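Long-range contact in predicted ATPase involved in replication control, Cdc46/Mcm family (Methanopyrus kandleri AV19, PDB 3F8T), which probably binds ATP and single-stranded DNA as a homolog of the MCM replicative helicases, with a P-loop ATPase domain and an OB-fold domain: residues I121-E135 and I138-G152. The protein carries 2 engineered substitutions. Residues are numbered along the deposited sequence; the frame is centred on the assembly and turned at random.
Sequences IEGVVREVRGAERLE and IVDTGSELVAVRLHG
Ile138 opens the contact at a classic beta bulge with Arg126 and Glu127, in the OB fold, where strands 118-130, 134-140 and 145-149 form two successive antiparallel hairpins. Its O accepts a hydrogen bond from Arg126 N at 2.8 Å and a weak one from Glu127 N. Its own N returns a hydrogen bond to Glu127 O. The side chains of Ile138 and Glu127 lie alongside each other and point the same way; Glu127 OE1 also forms a salt bridge with Arg292 of strand 289-293.

Val139 and Val125 form a non-hydrogen-bonded pair, on the face where Ile163 and Val161 of strand 160-168 also pack. Asp140 and Val124 form a hydrogen-bonded pair, each N donating to the other's O. Asp140 OD2 forms a salt bridge with Arg126 NH1 at 3.2 Å, near the guanidinium plane, with the two flat groups turned 87° apart. OD1 takes Gly142 N from above the carboxylate plane, which makes an Asx turn. Thr141 CA approaches Glu122 O in a CA-H...O contact.

After the turn, Leu145 lays CD2 over the centre of one face of the Arg126 guanidinium, 3.8 Å above it. The arginine chain bends at chi2 (-82°) and chi3 (-86°) and brings its guanidinium to Asp140 and Leu145. Val146 CG1 meets Ile121 CD1 tip to tip at 3.7 Å. Val148 CG2 touches the same methyl.

At the far end, Leu150 N donates a nearly straight hydrogen bond to Glu135 O at 2.9 Å. Leu150 CD1 packs on Leu134 CG at 3.6 Å. A water accepts from Gly152 N and donates to Leu134 O at 2.7 Å.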
loop_
_atom_site.group_PDB
_atom_site.type_symbol
_atom_site.label_atom_id
_atom_site.label_comp_id
_atom_site.label_asym_id
_atom_site.label_seq_id
_atom_site.Cartn_x
_atom_site.Cartn_y
_atom_site.Cartn_z
ATOM N N ILE A 121 3.100 7.273 -15.810
ATOM C CA ILE A 121 3.307 7.627 -14.409
ATOM C C ILE A 121 2.883 6.446 -13.552
ATOM O O ILE A 121 2.106 5.598 -13.995
ATOM C CB ILE A 121 2.548 8.927 -13.993
ATOM C CG1 ILE A 121 1.020 8.797 -14.150
ATOM C CG2 ILE A 121 3.101 10.115 -14.766
ATOM C CD1 ILE A 121 0.210 9.913 -13.449
ATOM N N GLU A 122 3.395 6.392 -12.328
ATOM C CA GLU A 122 2.960 5.385 -11.393
ATOM C C GLU A 122 2.839 5.997 -10.006
ATOM O O GLU A 122 3.735 6.720 -9.559
ATOM C CB GLU A 122 3.956 4.231 -11.385
ATOM C CG GLU A 122 3.554 3.049 -10.509
ATOM C CD GLU A 122 4.617 1.976 -10.535
ATOM O OE1 GLU A 122 5.702 2.211 -9.974
ATOM O OE2 GLU A 122 4.380 0.912 -11.139
ATOM N N GLY A 123 1.717 5.731 -9.348
ATOM C CA GLY A 123 1.543 6.128 -7.963
ATOM C C GLY A 123 0.155 5.876 -7.417
ATOM O O GLY A 123 -0.579 5.044 -7.939
ATOM N N VAL A 124 -0.190 6.599 -6.358
ATOM C CA VAL A 124 -1.438 6.376 -5.605
ATOM C C VAL A 124 -2.444 7.450 -5.961
ATOM O O VAL A 124 -2.105 8.633 -5.986
ATOM C CB VAL A 124 -1.192 6.347 -4.054
ATOM C CG1 VAL A 124 -2.515 6.218 -3.265
ATOM C CG2 VAL A 124 -0.254 5.185 -3.678
ATOM N N VAL A 125 -3.671 7.021 -6.268
ATOM C CA VAL A 125 -4.742 7.939 -6.624
ATOM C C VAL A 125 -5.209 8.674 -5.370
ATOM O O VAL A 125 -5.666 8.064 -4.394
ATOM C CB VAL A 125 -5.941 7.208 -7.320
ATOM C CG1 VAL A 125 -7.019 8.204 -7.725
ATOM C CG2 VAL A 125 -5.465 6.398 -8.536
ATOM N N ARG A 126 -5.080 9.994 -5.399
ATOM C CA ARG A 126 -5.490 10.827 -4.270
ATOM C C ARG A 126 -6.960 11.201 -4.349
ATOM O O ARG A 126 -7.627 11.360 -3.318
ATOM C CB ARG A 126 -4.669 12.111 -4.260
ATOM C CG ARG A 126 -3.193 11.887 -3.996
ATOM C CD ARG A 126 -2.920 11.755 -2.507
ATOM N NE ARG A 126 -2.738 13.068 -1.909
ATOM C CZ ARG A 126 -1.586 13.534 -1.442
ATOM N NH1 ARG A 126 -0.483 12.796 -1.467
ATOM N NH2 ARG A 126 -1.546 14.751 -0.937
ATOM N N GLU A 127 -7.461 11.345 -5.577
ATOM C CA GLU A 127 -8.773 11.930 -5.785
ATOM C C GLU A 127 -9.307 11.584 -7.173
ATOM O O GLU A 127 -8.539 11.385 -8.119
ATOM C CB GLU A 127 -8.688 13.455 -5.604
ATOM C CG GLU A 127 -10.016 14.183 -5.730
ATOM C CD GLU A 127 -9.873 15.684 -5.628
ATOM O OE1 GLU A 127 -9.024 16.165 -4.829
ATOM O OE2 GLU A 127 -10.622 16.384 -6.356
ATOM N N VAL A 128 -10.626 11.476 -7.277
ATOM C CA VAL A 128 -11.276 11.318 -8.573
ATOM C C VAL A 128 -12.457 12.266 -8.630
ATOM O O VAL A 128 -13.003 12.646 -7.590
ATOM C CB VAL A 128 -11.725 9.869 -8.864
ATOM C CG1 VAL A 128 -10.547 8.904 -8.829
ATOM C CG2 VAL A 128 -12.870 9.394 -7.918
ATOM N N ARG A 129 -12.837 12.669 -9.839
ATOM C CA ARG A 129 -14.002 13.526 -9.988
ATOM C C ARG A 129 -14.725 13.324 -11.324
ATOM O O ARG A 129 -14.137 12.845 -12.314
ATOM C CB ARG A 129 -13.658 14.999 -9.714
ATOM C CG ARG A 129 -12.952 15.736 -10.810
ATOM C CD ARG A 129 -12.784 17.213 -10.439
ATOM N NE ARG A 129 -12.396 18.022 -11.605
ATOM C CZ ARG A 129 -11.148 18.160 -12.049
ATOM N NH1 ARG A 129 -10.140 17.544 -11.435
ATOM N NH2 ARG A 129 -10.904 18.912 -13.119
ATOM N N GLY A 130 -16.013 13.657 -11.309
ATOM C CA GLY A 130 -16.862 13.527 -12.482
ATOM C C GLY A 130 -18.315 13.874 -12.206
ATOM O O GLY A 130 -18.641 14.505 -11.201
ATOM N N ALA A 131 -19.188 13.471 -13.120
ATOM C CA ALA A 131 -20.608 13.752 -12.992
ATOM C C ALA A 131 -21.374 12.479 -13.342
ATOM O O ALA A 131 -21.505 11.575 -12.513
ATOM C CB ALA A 131 -21.003 14.917 -13.898
ATOM N N GLU A 132 -21.867 12.398 -14.570
ATOM C CA GLU A 132 -22.455 11.162 -15.062
ATOM C C GLU A 132 -21.330 10.134 -15.212
ATOM O O GLU A 132 -21.528 8.944 -14.951
ATOM C CB GLU A 132 -23.150 11.424 -16.404
ATOM C CG GLU A 132 -23.994 10.282 -16.931
ATOM C CD GLU A 132 -23.188 9.206 -17.647
ATOM O OE1 GLU A 132 -23.641 8.047 -17.624
ATOM O OE2 GLU A 132 -22.112 9.509 -18.226
ATOM N N ARG A 133 -20.150 10.623 -15.602
ATOM C CA ARG A 133 -18.984 9.797 -15.888
ATOM C C ARG A 133 -17.810 10.160 -14.969
ATOM O O ARG A 133 -17.673 11.309 -14.546
ATOM C CB ARG A 133 -18.577 10.002 -17.352
ATOM C CG ARG A 133 -17.567 8.998 -17.893
ATOM C CD ARG A 133 -17.234 9.249 -19.366
ATOM N NE ARG A 133 -16.540 10.522 -19.596
ATOM C CZ ARG A 133 -15.730 10.764 -20.629
ATOM N NH1 ARG A 133 -15.494 9.818 -21.539
ATOM N NH2 ARG A 133 -15.143 11.952 -20.748
ATOM N N LEU A 134 -16.981 9.168 -14.654
ATOM C CA LEU A 134 -15.693 9.397 -13.991
ATOM C C LEU A 134 -14.748 10.062 -14.998
ATOM O O LEU A 134 -14.484 9.505 -16.063
ATOM C CB LEU A 134 -15.144 8.060 -13.483
ATOM C CG LEU A 134 -13.721 7.900 -12.961
ATOM C CD1 LEU A 134 -13.470 8.801 -11.761
ATOM C CD2 LEU A 134 -13.474 6.437 -12.595
ATOM N N GLU A 135 -14.246 11.254 -14.665
ATOM C CA GLU A 135 -13.583 12.118 -15.653
ATOM C C GLU A 135 -12.137 12.498 -15.359
ATOM O O GLU A 135 -11.331 12.568 -16.280
ATOM C CB GLU A 135 -14.380 13.415 -15.860
ATOM C CG GLU A 135 -15.801 13.216 -16.380
ATOM C CD GLU A 135 -16.644 14.479 -16.341
ATOM O OE1 GLU A 135 -16.244 15.465 -15.669
ATOM O OE2 GLU A 135 -17.724 14.485 -16.983
ATOM N N ILE A 138 -6.381 12.819 -9.592
ATOM C CA ILE A 138 -5.080 13.355 -9.194
ATOM C C ILE A 138 -4.273 12.175 -8.666
ATOM O O ILE A 138 -4.774 11.420 -7.818
ATOM C CB ILE A 138 -5.189 14.427 -8.107
ATOM C CG1 ILE A 138 -5.900 15.684 -8.636
ATOM C CG2 ILE A 138 -3.790 14.774 -7.558
ATOM C CD1 ILE A 138 -6.389 16.584 -7.499
ATOM N N VAL A 139 -3.051 12.013 -9.180
ATOM C CA VAL A 139 -2.182 10.902 -8.777
ATOM C C VAL A 139 -0.882 11.376 -8.106
ATOM O O VAL A 139 -0.113 12.156 -8.686
ATOM C CB VAL A 139 -1.835 9.984 -10.004
ATOM C CG1 VAL A 139 -0.935 8.856 -9.598
ATOM C CG2 VAL A 139 -3.108 9.431 -10.661
ATOM N N ASP A 140 -0.624 10.867 -6.903
ATOM C CA ASP A 140 0.635 11.125 -6.189
ATOM C C ASP A 140 1.697 10.169 -6.727
ATOM O O ASP A 140 1.662 8.965 -6.449
ATOM C CB ASP A 140 0.431 10.939 -4.674
ATOM C CG ASP A 140 1.729 11.087 -3.857
ATOM O OD1 ASP A 140 2.782 11.523 -4.384
ATOM O OD2 ASP A 140 1.680 10.735 -2.663
ATOM N N THR A 141 2.632 10.703 -7.510
ATOM C CA THR A 141 3.697 9.875 -8.096
ATOM C C THR A 141 4.961 9.820 -7.218
ATOM O O THR A 141 5.992 9.286 -7.624
ATOM C CB THR A 141 4.078 10.336 -9.519
ATOM O OG1 THR A 141 4.540 11.684 -9.471
ATOM C CG2 THR A 141 2.888 10.265 -10.459
ATOM N N GLY A 142 4.872 10.359 -6.011
ATOM C CA GLY A 142 6.012 10.330 -5.090
ATOM C C GLY A 142 6.521 11.726 -4.805
ATOM O O GLY A 142 6.557 12.141 -3.647
ATOM N N SER A 143 6.912 12.461 -5.846
ATOM C CA SER A 143 7.412 13.830 -5.650
ATOM C C SER A 143 6.420 14.917 -6.035
ATOM O O SER A 143 6.596 16.074 -5.648
ATOM C CB SER A 143 8.736 14.056 -6.392
ATOM O OG SER A 143 9.598 12.945 -6.237
ATOM N N GLU A 144 5.375 14.559 -6.783
ATOM C CA GLU A 144 4.399 15.540 -7.234
ATOM C C GLU A 144 3.007 14.935 -7.349
ATOM O O GLU A 144 2.853 13.715 -7.367
ATOM C CB GLU A 144 4.820 16.141 -8.583
ATOM C CG GLU A 144 4.733 15.176 -9.768
ATOM C CD GLU A 144 5.103 15.818 -11.091
ATOM O OE1 GLU A 144 5.466 17.019 -11.107
ATOM O OE2 GLU A 144 5.049 15.114 -12.122
ATOM N N LEU A 145 2.006 15.799 -7.451
ATOM C CA LEU A 145 0.643 15.365 -7.718
ATOM C C LEU A 145 0.323 15.668 -9.179
ATOM O O LEU A 145 0.553 16.789 -9.651
ATOM C CB LEU A 145 -0.331 16.069 -6.783
ATOM C CG LEU A 145 -0.065 15.909 -5.287
ATOM C CD1 LEU A 145 -1.062 16.756 -4.487
ATOM C CD2 LEU A 145 -0.111 14.441 -4.864
ATOM N N VAL A 146 -0.187 14.670 -9.895
ATOM C CA VAL A 146 -0.369 14.759 -11.347
ATOM C C VAL A 146 -1.850 14.735 -11.694
ATOM O O VAL A 146 -2.568 13.839 -11.265
ATOM C CB VAL A 146 0.362 13.591 -12.061
ATOM C CG1 VAL A 146 0.069 13.589 -13.568
ATOM C CG2 VAL A 146 1.863 13.673 -11.797
ATOM N N ALA A 147 -2.313 15.728 -12.457
ATOM C CA ALA A 147 -3.708 15.733 -12.901
ATOM C C ALA A 147 -3.842 14.823 -14.109
ATOM O O ALA A 147 -2.970 14.836 -14.988
ATOM C CB ALA A 147 -4.167 17.174 -13.252
ATOM N N VAL A 148 -4.936 14.057 -14.158
ATOM C CA VAL A 148 -5.188 13.067 -15.217
ATOM C C VAL A 148 -6.609 13.182 -15.759
ATOM O O VAL A 148 -7.577 13.151 -14.984
ATOM C CB VAL A 148 -4.963 11.592 -14.711
ATOM C CG1 VAL A 148 -5.074 10.608 -15.863
ATOM C CG2 VAL A 148 -3.596 11.427 -14.009
ATOM N N ARG A 149 -6.730 13.336 -17.082
ATOM C CA ARG A 149 -8.015 13.222 -17.776
ATOM C C ARG A 149 -8.170 11.763 -18.148
ATOM O O ARG A 149 -7.318 11.200 -18.845
ATOM C CB ARG A 149 -8.063 14.121 -19.020
ATOM C CG ARG A 149 -8.377 15.578 -18.726
ATOM C CD ARG A 149 -8.531 16.388 -20.030
ATOM N NE ARG A 149 -7.234 16.584 -20.672
ATOM C CZ ARG A 149 -6.448 17.642 -20.492
ATOM N NH1 ARG A 149 -6.827 18.636 -19.696
ATOM N NH2 ARG A 149 -5.273 17.700 -21.103
ATOM N N LEU A 150 -9.244 11.146 -17.658
ATOM C CA LEU A 150 -9.359 9.684 -17.678
ATOM C C LEU A 150 -9.876 9.090 -18.983
ATOM O O LEU A 150 -9.549 7.951 -19.307
ATOM C CB LEU A 150 -10.178 9.175 -16.488
ATOM C CG LEU A 150 -9.539 9.377 -15.104
ATOM C CD1 LEU A 150 -10.567 9.146 -14.016
ATOM C CD2 LEU A 150 -8.335 8.456 -14.913
ATOM N N HIS A 151 -10.706 9.839 -19.708
ATOM C CA HIS A 151 -11.220 9.367 -21.006
ATOM C C HIS A 151 -11.838 7.967 -20.918
ATOM O O HIS A 151 -11.523 7.085 -21.720
ATOM C CB HIS A 151 -10.110 9.394 -22.072
ATOM C CG HIS A 151 -9.485 10.743 -22.260
ATOM N ND1 HIS A 151 -10.191 11.834 -22.725
ATOM C CD2 HIS A 151 -8.222 11.179 -22.037
ATOM C CE1 HIS A 151 -9.389 12.883 -22.779
ATOM N NE2 HIS A 151 -8.187 12.510 -22.369
ATOM N N GLY A 152 -12.708 7.757 -19.934
ATOM C CA GLY A 152 -13.417 6.479 -19.798
ATOM C C GLY A 152 -12.693 5.406 -19.009
ATOM O O GLY A 152 -13.281 4.370 -18.670
HETATM O O HOH W 1 6.507 7.423 -9.736
HETATM O O HOH W 2 -13.564 9.829 -18.573
HETATM O O HOH W 3 -11.880 12.291 -19.532
#